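Local coordinates for flavodoxin (Lactobacillus reuteri, PDB 5VEG), which binds flavin mononucleotide and probably serves as a low-potential electron donor to a number of redox enzymes, at residues S65-T70 with P94-D99; T70-F75 with D102-T107; K112-A117 with D137-A142. All blocks are in the same frame, centred on the assembly; numbering follows the deposited sequence.

Interaction 1. Residues S65-T70 with P94-D99; sequences SEISQT and PEEGLD. With CD (cadmium ion), chain E; NA (sodium ion), chain F.
Where the edge strand 60-66 of the flavodoxin sheet runs out into a short 3-10 turn, Ile67 and Ser68 pack against Glu96 and Gly97 in the turn that leads into helix 98-105, on the side of the fold where FMN binds. Ile67 suits this buried seam because its two branches serve different neighbours: CG2 lies 3.9 Å from Glu96 CG, and CD1 reaches the backbone of Gly97, 4.0 Å from its CA. Gly97, lacking a beta carbon, lets the methyl settle that close. Ser68, at the exposed margin, rests its CB 3.8 Å from Glu96 O.

The Glu66 side chain reaches forward to the turn that follows it. With CG anti to the backbone N (chi1 -168°) and the chain bent beyond it, Glu66 OE1 accepts from Ser68 N at 3.0 Å, met from above the carboxylate plane. The Ser68 hydroxyl also bonds to OE2, at a length too short to be trusted. The carbonyl oxygen Glu66 O is gripped twice, from opposite faces, by Thr70 OG1 and Gln69 N. With the carboxylate gone, as in an alanine here, Ser68 N would probably lose its side-chain acceptor and the turn could shift against Glu96.

Farther along, a water lies between Thr70 O and Asp99 OD2. Asp99 chelates the cadmium ion through both oxygens, its OD1 also meets the sodium ion, and Asp103 supplies another cadmium ligand.

The two glutamates bring like charges together, Glu66 OE1 and Glu96 OE2 being 4.6 Å apart. One water spans them, 2.7 Å from Glu66 OE1 and 2.9 Å from Glu96 OE2, and Tyr86 OH also bonds to the latter. Such neighbours probably ease the repulsion, though the proximity may still make one carboxylate slightly easier to protonate.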
loop_
_atom_site.group_PDB
_atom_site.type_symbol
_atom_site.label_atom_id
_atom_site.label_comp_id
_atom_site.label_asym_id
_atom_site.label_seq_id
_atom_site.Cartn_x
_atom_site.Cartn_y
_atom_site.Cartn_z
ATOM N N SER A 65 3.315 -7.566 -6.501
ATOM C CA SER A 65 4.744 -7.858 -6.538
ATOM C C SER A 65 5.407 -7.377 -5.256
ATOM O O SER A 65 4.848 -6.575 -4.507
ATOM C CB SER A 65 5.411 -7.213 -7.763
ATOM O OG SER A 65 5.140 -5.825 -7.808
ATOM N N GLU A 66 6.606 -7.891 -5.000
ATOM C CA GLU A 66 7.413 -7.429 -3.877
ATOM C C GLU A 66 8.164 -6.158 -4.264
ATOM O O GLU A 66 8.562 -5.974 -5.420
ATOM C CB GLU A 66 8.405 -8.511 -3.440
ATOM C CG GLU A 66 9.109 -8.245 -2.094
ATOM C CD GLU A 66 10.459 -7.589 -2.280
ATOM O OE1 GLU A 66 10.813 -6.719 -1.466
ATOM O OE2 GLU A 66 11.166 -7.927 -3.259
ATOM N N ILE A 67 8.373 -5.284 -3.276
ATOM C CA ILE A 67 8.815 -3.927 -3.584
ATOM C C ILE A 67 10.213 -3.922 -4.200
ATOM O O ILE A 67 10.494 -3.138 -5.110
ATOM C CB ILE A 67 8.730 -3.039 -2.329
ATOM C CG1 ILE A 67 8.853 -1.562 -2.698
ATOM C CG2 ILE A 67 9.767 -3.442 -1.271
ATOM C CD1 ILE A 67 8.218 -0.640 -1.651
ATOM N N SER A 68 11.104 -4.795 -3.735
ATOM C CA SER A 68 12.476 -4.752 -4.229
ATOM C C SER A 68 12.603 -5.291 -5.649
ATOM O O SER A 68 13.616 -5.021 -6.297
ATOM C CB SER A 68 13.413 -5.528 -3.309
ATOM O OG SER A 68 13.414 -6.904 -3.642
ATOM N N GLN A 69 11.611 -6.037 -6.140
ATOM C CA GLN A 69 11.596 -6.527 -7.516
ATOM C C GLN A 69 10.724 -5.682 -8.442
ATOM O O GLN A 69 10.388 -6.136 -9.538
ATOM C CB GLN A 69 11.095 -7.975 -7.563
ATOM C CG GLN A 69 11.802 -8.933 -6.634
ATOM C CD GLN A 69 13.009 -9.576 -7.276
ATOM O OE1 GLN A 69 13.803 -8.907 -7.943
ATOM N NE2 GLN A 69 13.166 -10.882 -7.067
ATOM N N THR A 70 10.321 -4.486 -8.025
ATOM C CA THR A 70 9.343 -3.696 -8.763
ATOM C C THR A 70 9.931 -2.331 -9.070
ATOM O O THR A 70 10.481 -1.675 -8.179
ATOM C CB THR A 70 8.035 -3.542 -7.973
ATOM O OG1 THR A 70 7.600 -4.828 -7.512
ATOM C CG2 THR A 70 6.948 -2.927 -8.839
ATOM N N PRO A 94 11.497 0.244 5.198
ATOM C CA PRO A 94 12.178 -0.938 4.648
ATOM C C PRO A 94 13.312 -0.524 3.718
ATOM O O PRO A 94 13.121 0.262 2.787
ATOM C CB PRO A 94 11.060 -1.669 3.889
ATOM C CG PRO A 94 9.774 -1.110 4.443
ATOM C CD PRO A 94 10.082 0.306 4.789
ATOM N N GLU A 95 14.508 -1.061 3.979
ATOM C CA GLU A 95 15.690 -0.634 3.230
ATOM C C GLU A 95 15.598 -1.038 1.761
ATOM O O GLU A 95 16.060 -0.307 0.877
ATOM C CB GLU A 95 16.953 -1.219 3.865
ATOM C CG GLU A 95 17.483 -0.436 5.065
ATOM C CD GLU A 95 18.672 -1.121 5.734
ATOM O OE1 GLU A 95 18.659 -1.266 6.975
ATOM O OE2 GLU A 95 19.619 -1.517 5.019
ATOM N N GLU A 96 15.015 -2.208 1.489
ATOM C CA GLU A 96 14.758 -2.673 0.133
ATOM C C GLU A 96 13.707 -1.841 -0.604
ATOM O O GLU A 96 13.520 -2.051 -1.811
ATOM C CB GLU A 96 14.325 -4.142 0.169
ATOM C CG GLU A 96 12.934 -4.399 0.772
ATOM C CD GLU A 96 12.962 -4.679 2.284
ATOM O OE1 GLU A 96 13.879 -4.209 2.978
ATOM O OE2 GLU A 96 12.053 -5.371 2.777
ATOM N N GLY A 97 13.024 -0.917 0.081
ATOM C CA GLY A 97 11.998 -0.089 -0.535
ATOM C C GLY A 97 12.365 1.378 -0.665
ATOM O O GLY A 97 11.555 2.185 -1.137
ATOM N N LEU A 98 13.590 1.745 -0.282
ATOM C CA LEU A 98 13.958 3.160 -0.272
ATOM C C LEU A 98 14.016 3.726 -1.682
ATOM O O LEU A 98 13.591 4.859 -1.925
ATOM C CB LEU A 98 15.300 3.357 0.433
ATOM C CG LEU A 98 15.231 3.165 1.952
ATOM C CD1 LEU A 98 16.651 3.016 2.505
ATOM C CD2 LEU A 98 14.511 4.333 2.600
ATOM N N ASP A 99 14.534 2.950 -2.623
ATOM C CA ASP A 99 14.614 3.432 -3.996
ATOM C C ASP A 99 13.227 3.622 -4.600
ATOM O O ASP A 99 12.917 4.684 -5.162
ATOM C CB ASP A 99 15.429 2.462 -4.827
ATOM C CG ASP A 99 15.482 2.883 -6.257
ATOM O OD1 ASP A 99 15.895 4.032 -6.492
ATOM O OD2 ASP A 99 15.055 2.091 -7.109
HETATM CD CD CD E . 15.462 3.783 -8.989
HETATM NA NA NA F . 17.654 5.570 -6.526
HETATM O O HOH W 1 10.224 -6.954 1.145
HETATM O O HOH W 2 12.798 0.614 -7.737
HETATM O O HOH W 3 14.414 2.020 -10.509
HETATM O O HOH W 4 15.844 6.886 -6.624
#

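Interaction 2. Residues T70-F75 with D102-T107; sequences TDVADF and DDLQST. With CD (cadmium ion), chain E.
Val72 at the start of the short helix 72-75 turns its fork into the last turn of helix 98-105, a helix-to-helix contact on one face of the parallel sheet of the flavodoxin fold. Its two methyls divide the work. CG1 stands anti to the backbone N (chi1 168°), which sends it to Thr107, beyond the second helix, where it lies 3.6 Å from Thr107 OG1; the valine and threonine side chains run antiparallel alongside one another. CG2, beside the backbone N, presses on the flank of Asp103, 3.6 Å from its CB, and comes near the backbone of Leu104. A beta-branched residue is apt here, since one side chain presents a methyl to each neighbour without a long flexible arm.

Phe75, three residues on, places its ring atoms CD2 and CE2 next to Leu104. The two side chains meet at a slant, Leu104 CD1 lying 4.1 Å from Phe75 CE2, while the same methyl is 4.3 Å from Val72 CG1. This apolar side continues into the core: Phe100 meets the Phe75 ring edge-to-face, and Phe135 and Phe139 of helix 130-141 touch Leu104.

The polar side of the contact lies by the metal. Asp103 suits the border because its CB packs on valine while its carboxylate points out to the cadmium ion, which OD2 binds at 2.4 Å alongside Asp99. A water accepts from Val72 N at 2.9 Å and donates to Asp103 OD2, so the first N-H of the short helix is linked through it to the metal ligand. Thr107, in the loop that follows, donates OG1 to Asp103 O over 2.7 Å from a position tilted 31° out of the carbonyl plane.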
loop_
_atom_site.group_PDB
_atom_site.type_symbol
_atom_site.label_atom_id
_atom_site.label_comp_id
_atom_site.label_asym_id
_atom_site.label_seq_id
_atom_site.Cartn_x
_atom_site.Cartn_y
_atom_site.Cartn_z
ATOM N N THR A 70 10.321 -4.486 -8.025
ATOM C CA THR A 70 9.343 -3.696 -8.763
ATOM C C THR A 70 9.931 -2.331 -9.070
ATOM O O THR A 70 10.481 -1.675 -8.179
ATOM C CB THR A 70 8.035 -3.542 -7.973
ATOM O OG1 THR A 70 7.600 -4.828 -7.512
ATOM C CG2 THR A 70 6.948 -2.927 -8.839
ATOM N N ASP A 71 9.830 -1.916 -10.331
ATOM C CA ASP A 71 10.194 -0.568 -10.735
ATOM C C ASP A 71 8.948 0.308 -10.774
ATOM O O ASP A 71 7.890 -0.118 -11.246
ATOM C CB ASP A 71 10.894 -0.576 -12.096
ATOM C CG ASP A 71 12.171 -1.416 -12.085
ATOM O OD1 ASP A 71 13.046 -1.149 -11.223
ATOM O OD2 ASP A 71 12.291 -2.347 -12.920
ATOM N N VAL A 72 9.074 1.532 -10.254
ATOM C CA VAL A 72 7.948 2.461 -10.264
ATOM C C VAL A 72 7.408 2.660 -11.675
ATOM O O VAL A 72 6.195 2.779 -11.868
ATOM C CB VAL A 72 8.356 3.802 -9.621
ATOM C CG1 VAL A 72 7.300 4.884 -9.893
ATOM C CG2 VAL A 72 8.582 3.624 -8.102
ATOM N N ALA A 73 8.284 2.670 -12.684
ATOM C CA ALA A 73 7.819 2.861 -14.059
ATOM C C ALA A 73 6.813 1.790 -14.467
ATOM O O ALA A 73 5.874 2.072 -15.218
ATOM C CB ALA A 73 9.006 2.870 -15.027
ATOM N N ASP A 74 6.984 0.552 -13.985
ATOM C CA ASP A 74 5.996 -0.487 -14.282
ATOM C C ASP A 74 4.779 -0.377 -13.379
ATOM O O ASP A 74 3.637 -0.509 -13.843
ATOM C CB ASP A 74 6.639 -1.870 -14.163
ATOM C CG ASP A 74 7.790 -2.055 -15.146
ATOM O OD1 ASP A 74 7.612 -1.701 -16.330
ATOM O OD2 ASP A 74 8.870 -2.524 -14.744
ATOM N N PHE A 75 5.026 -0.140 -12.087
ATOM C CA PHE A 75 3.980 0.026 -11.079
ATOM C C PHE A 75 2.936 1.049 -11.506
ATOM O O PHE A 75 1.728 0.795 -11.436
ATOM C CB PHE A 75 4.657 0.451 -9.768
ATOM C CG PHE A 75 3.724 0.684 -8.608
ATOM C CD1 PHE A 75 3.085 -0.381 -7.988
ATOM C CD2 PHE A 75 3.570 1.962 -8.073
ATOM C CE1 PHE A 75 2.254 -0.175 -6.897
ATOM C CE2 PHE A 75 2.735 2.180 -6.969
ATOM C CZ PHE A 75 2.082 1.107 -6.388
ATOM N N ASP A 102 11.659 6.688 -3.078
ATOM C CA ASP A 102 12.196 7.908 -3.678
ATOM C C ASP A 102 11.699 8.092 -5.112
ATOM O O ASP A 102 11.264 9.189 -5.494
ATOM C CB ASP A 102 13.726 7.874 -3.621
ATOM C CG ASP A 102 14.371 9.123 -4.210
ATOM O OD1 ASP A 102 14.059 10.245 -3.753
ATOM O OD2 ASP A 102 15.202 8.981 -5.134
ATOM N N ASP A 103 11.721 7.023 -5.913
ATOM C CA ASP A 103 11.234 7.129 -7.288
ATOM C C ASP A 103 9.760 7.510 -7.344
ATOM O O ASP A 103 9.333 8.208 -8.270
ATOM C CB ASP A 103 11.443 5.815 -8.027
ATOM C CG ASP A 103 12.902 5.501 -8.260
ATOM O OD1 ASP A 103 13.785 6.339 -7.954
ATOM O OD2 ASP A 103 13.146 4.397 -8.755
ATOM N N LEU A 104 8.972 7.048 -6.374
ATOM C CA LEU A 104 7.549 7.367 -6.338
ATOM C C LEU A 104 7.323 8.874 -6.297
ATOM O O LEU A 104 6.528 9.421 -7.075
ATOM C CB LEU A 104 6.917 6.697 -5.121
ATOM C CG LEU A 104 5.450 6.305 -5.098
ATOM C CD1 LEU A 104 5.125 5.397 -6.274
ATOM C CD2 LEU A 104 5.169 5.602 -3.746
ATOM N N GLN A 105 8.038 9.563 -5.405
ATOM C CA GLN A 105 7.899 11.009 -5.256
ATOM C C GLN A 105 8.401 11.790 -6.456
ATOM O O GLN A 105 8.026 12.954 -6.614
ATOM C CB GLN A 105 8.658 11.502 -4.035
ATOM C CG GLN A 105 8.620 10.588 -2.871
ATOM C CD GLN A 105 9.650 10.963 -1.832
ATOM O OE1 GLN A 105 10.266 10.095 -1.219
ATOM N NE2 GLN A 105 9.845 12.258 -1.629
ATOM N N SER A 106 9.258 11.204 -7.282
ATOM C CA SER A 106 9.759 11.887 -8.461
ATOM C C SER A 106 8.866 11.688 -9.674
ATOM O O SER A 106 9.143 12.271 -10.727
ATOM C CB SER A 106 11.185 11.410 -8.786
ATOM O OG SER A 106 11.992 11.374 -7.617
ATOM N N THR A 107 7.804 10.894 -9.557
ATOM C CA THR A 107 6.948 10.563 -10.685
ATOM C C THR A 107 5.654 11.366 -10.625
ATOM O O THR A 107 5.095 11.578 -9.547
ATOM C CB THR A 107 6.649 9.063 -10.696
ATOM O OG1 THR A 107 7.881 8.340 -10.578
ATOM C CG2 THR A 107 5.976 8.653 -11.987
HETATM CD CD CD E . 15.462 3.783 -8.989
HETATM O O HOH W 5 11.699 2.325 -9.199
HETATM O O HOH W 3 14.414 2.020 -10.509
#

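Interaction 3. Residues K112-A117 with D137-A142; sequences KVYGVA and DAFKKA
Tyr114 and Phe139 lock strand 113-120 to helix 130-141 by laying their side chains head to tail. This is the tight half of the contact. The ring planes are 15° apart but slid so far that they scarcely overlap; what sits over each face is instead the beta carbon of the partner. Phe139 CB lies 3.2 Å from the centroid of the Tyr114 ring, almost on its normal, and Tyr114 CB returns the CH-pi contact at 3.7 Å from the Phe139 centroid. Tyr114 can do this because CG stands between the backbone N and the carbonyl carbon (chi1 80°), which turns the ring so that its face lies over Phe139 CB. Val116, two residues on and facing the same way, fits its CG2 against the edge of the Phe139 ring, 3.6 Å from CD2. Broad apolar rings suit this buried layer, and Leu81, Val83 and Leu104 also touch Phe139.

Toward solvent the packing thins. Only the hydroxyl end of Tyr114 reaches Lys140, its OH lying 3.4 Å from Lys140 CG. That hydroxyl is hydrogen-bonded to Asp136, which also forms a salt bridge with Lys140 NZ; the ammonium group makes a second, long and weak salt bridge, NZ to Asp137 OD1 at 3.4 Å. A long lysine suits this margin, its methylenes passing the tyrosine and its charge remaining outside.

Strand residues 113-117 and helix residues 137-141 run nearly antiparallel, 164° between their directions and 9.2 Å between axes at closest approach, as expected within the beta-alpha-beta crossover that continues into strand 145-154 of the flavodoxin fold.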
loop_
_atom_site.group_PDB
_atom_site.type_symbol
_atom_site.label_atom_id
_atom_site.label_comp_id
_atom_site.label_asym_id
_atom_site.label_seq_id
_atom_site.Cartn_x
_atom_site.Cartn_y
_atom_site.Cartn_z
ATOM N N LYS A 112 -3.840 9.051 -10.838
ATOM C CA LYS A 112 -3.766 7.738 -10.211
ATOM C C LYS A 112 -4.443 7.786 -8.845
ATOM O O LYS A 112 -4.388 8.802 -8.155
ATOM C CB LYS A 112 -2.314 7.274 -10.076
ATOM C CG LYS A 112 -1.528 7.291 -11.404
ATOM C CD LYS A 112 -2.177 6.386 -12.457
ATOM C CE LYS A 112 -1.372 6.386 -13.765
ATOM N NZ LYS A 112 -1.543 5.134 -14.552
ATOM N N VAL A 113 -5.099 6.681 -8.480
ATOM C CA VAL A 113 -5.755 6.510 -7.190
ATOM C C VAL A 113 -4.875 5.612 -6.327
ATOM O O VAL A 113 -4.381 4.582 -6.797
ATOM C CB VAL A 113 -7.158 5.906 -7.368
ATOM C CG1 VAL A 113 -7.758 5.445 -6.008
ATOM C CG2 VAL A 113 -8.069 6.900 -8.082
ATOM N N TYR A 114 -4.643 6.006 -5.082
ATOM C CA TYR A 114 -3.689 5.277 -4.267
ATOM C C TYR A 114 -4.262 4.981 -2.894
ATOM O O TYR A 114 -5.222 5.608 -2.437
ATOM C CB TYR A 114 -2.347 6.026 -4.118
ATOM C CG TYR A 114 -2.373 7.129 -3.091
ATOM C CD1 TYR A 114 -2.077 6.871 -1.749
ATOM C CD2 TYR A 114 -2.700 8.433 -3.454
ATOM C CE1 TYR A 114 -2.108 7.871 -0.815
ATOM C CE2 TYR A 114 -2.722 9.447 -2.516
ATOM C CZ TYR A 114 -2.433 9.151 -1.196
ATOM O OH TYR A 114 -2.458 10.144 -0.243
ATOM N N GLY A 115 -3.651 3.997 -2.250
ATOM C CA GLY A 115 -3.947 3.691 -0.859
ATOM C C GLY A 115 -2.716 3.065 -0.253
ATOM O O GLY A 115 -1.916 2.436 -0.951
ATOM N N VAL A 116 -2.533 3.267 1.044
ATOM C CA VAL A 116 -1.374 2.707 1.728
ATOM C C VAL A 116 -1.856 1.949 2.958
ATOM O O VAL A 116 -2.791 2.380 3.645
ATOM C CB VAL A 116 -0.338 3.797 2.101
ATOM C CG1 VAL A 116 0.850 3.160 2.788
ATOM C CG2 VAL A 116 0.175 4.528 0.853
ATOM N N ALA A 117 -1.243 0.793 3.210
ATOM C CA ALA A 117 -1.604 -0.017 4.363
ATOM C C ALA A 117 -0.333 -0.625 4.940
ATOM O O ALA A 117 0.705 -0.679 4.277
ATOM C CB ALA A 117 -2.637 -1.098 3.981
ATOM N N ASP A 137 2.390 10.141 2.299
ATOM C CA ASP A 137 2.985 11.421 1.922
ATOM C C ASP A 137 3.649 11.353 0.545
ATOM O O ASP A 137 3.534 12.290 -0.248
ATOM C CB ASP A 137 3.997 11.862 2.982
ATOM C CG ASP A 137 3.327 12.396 4.246
ATOM O OD1 ASP A 137 2.109 12.677 4.219
ATOM O OD2 ASP A 137 4.025 12.545 5.263
ATOM N N ALA A 138 4.363 10.267 0.239
ATOM C CA ALA A 138 5.030 10.211 -1.061
ATOM C C ALA A 138 4.017 10.249 -2.199
ATOM O O ALA A 138 4.236 10.919 -3.222
ATOM C CB ALA A 138 5.901 8.964 -1.174
ATOM N N PHE A 139 2.913 9.511 -2.053
ATOM C CA PHE A 139 1.874 9.543 -3.078
ATOM C C PHE A 139 1.297 10.945 -3.217
ATOM O O PHE A 139 0.970 11.387 -4.326
ATOM C CB PHE A 139 0.770 8.536 -2.738
ATOM C CG PHE A 139 1.052 7.118 -3.211
ATOM C CD1 PHE A 139 1.212 6.840 -4.565
ATOM C CD2 PHE A 139 1.135 6.067 -2.297
ATOM C CE1 PHE A 139 1.442 5.543 -5.000
ATOM C CE2 PHE A 139 1.370 4.781 -2.712
ATOM C CZ PHE A 139 1.526 4.511 -4.069
ATOM N N LYS A 140 1.171 11.661 -2.096
ATOM C CA LYS A 140 0.661 13.027 -2.134
ATOM C C LYS A 140 1.580 13.939 -2.939
ATOM O O LYS A 140 1.111 14.690 -3.800
ATOM C CB LYS A 140 0.482 13.575 -0.716
ATOM C CG LYS A 140 -0.666 12.970 0.072
ATOM C CD LYS A 140 -1.082 13.894 1.229
ATOM C CE LYS A 140 -1.957 13.176 2.261
ATOM N NZ LYS A 140 -1.151 12.545 3.360
ATOM N N LYS A 141 2.895 13.899 -2.668
ATOM C CA LYS A 141 3.829 14.712 -3.451
ATOM C C LYS A 141 3.798 14.329 -4.924
ATOM O O LYS A 141 4.005 15.180 -5.795
ATOM C CB LYS A 141 5.270 14.574 -2.942
ATOM C CG LYS A 141 5.435 14.367 -1.463
ATOM C CD LYS A 141 5.517 15.679 -0.698
ATOM C CE LYS A 141 5.290 15.448 0.795
ATOM N NZ LYS A 141 3.862 15.717 1.177
ATOM N N ALA A 142 3.577 13.052 -5.220
ATOM C CA ALA A 142 3.517 12.611 -6.604
ATOM C C ALA A 142 2.259 13.087 -7.310
ATOM O O ALA A 142 2.168 12.947 -8.534
ATOM C CB ALA A 142 3.602 11.089 -6.666
#

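Following the chain from the N terminus, strand 60-66 and the turn after it open interaction 1, which closes when residues 94-99 come back beside them. Before that happens, helix 72-75 has already opened interaction 2, completed by residues 102-107, so the two contacts cross rather than nest; they share Thr70, helix 98-105 and the cadmium site. Together they fasten the end of the edge strand and helix 72-75 to helix 98-105 and the turn leading into it. Interaction 3 begins only afterwards and closes a separate loop between strand 113-120 and helix 130-141. It nevertheless touches interaction 2, Gln105 meeting Ala138 and Thr107 meeting Ala142, which joins the neighbouring helices into one layer.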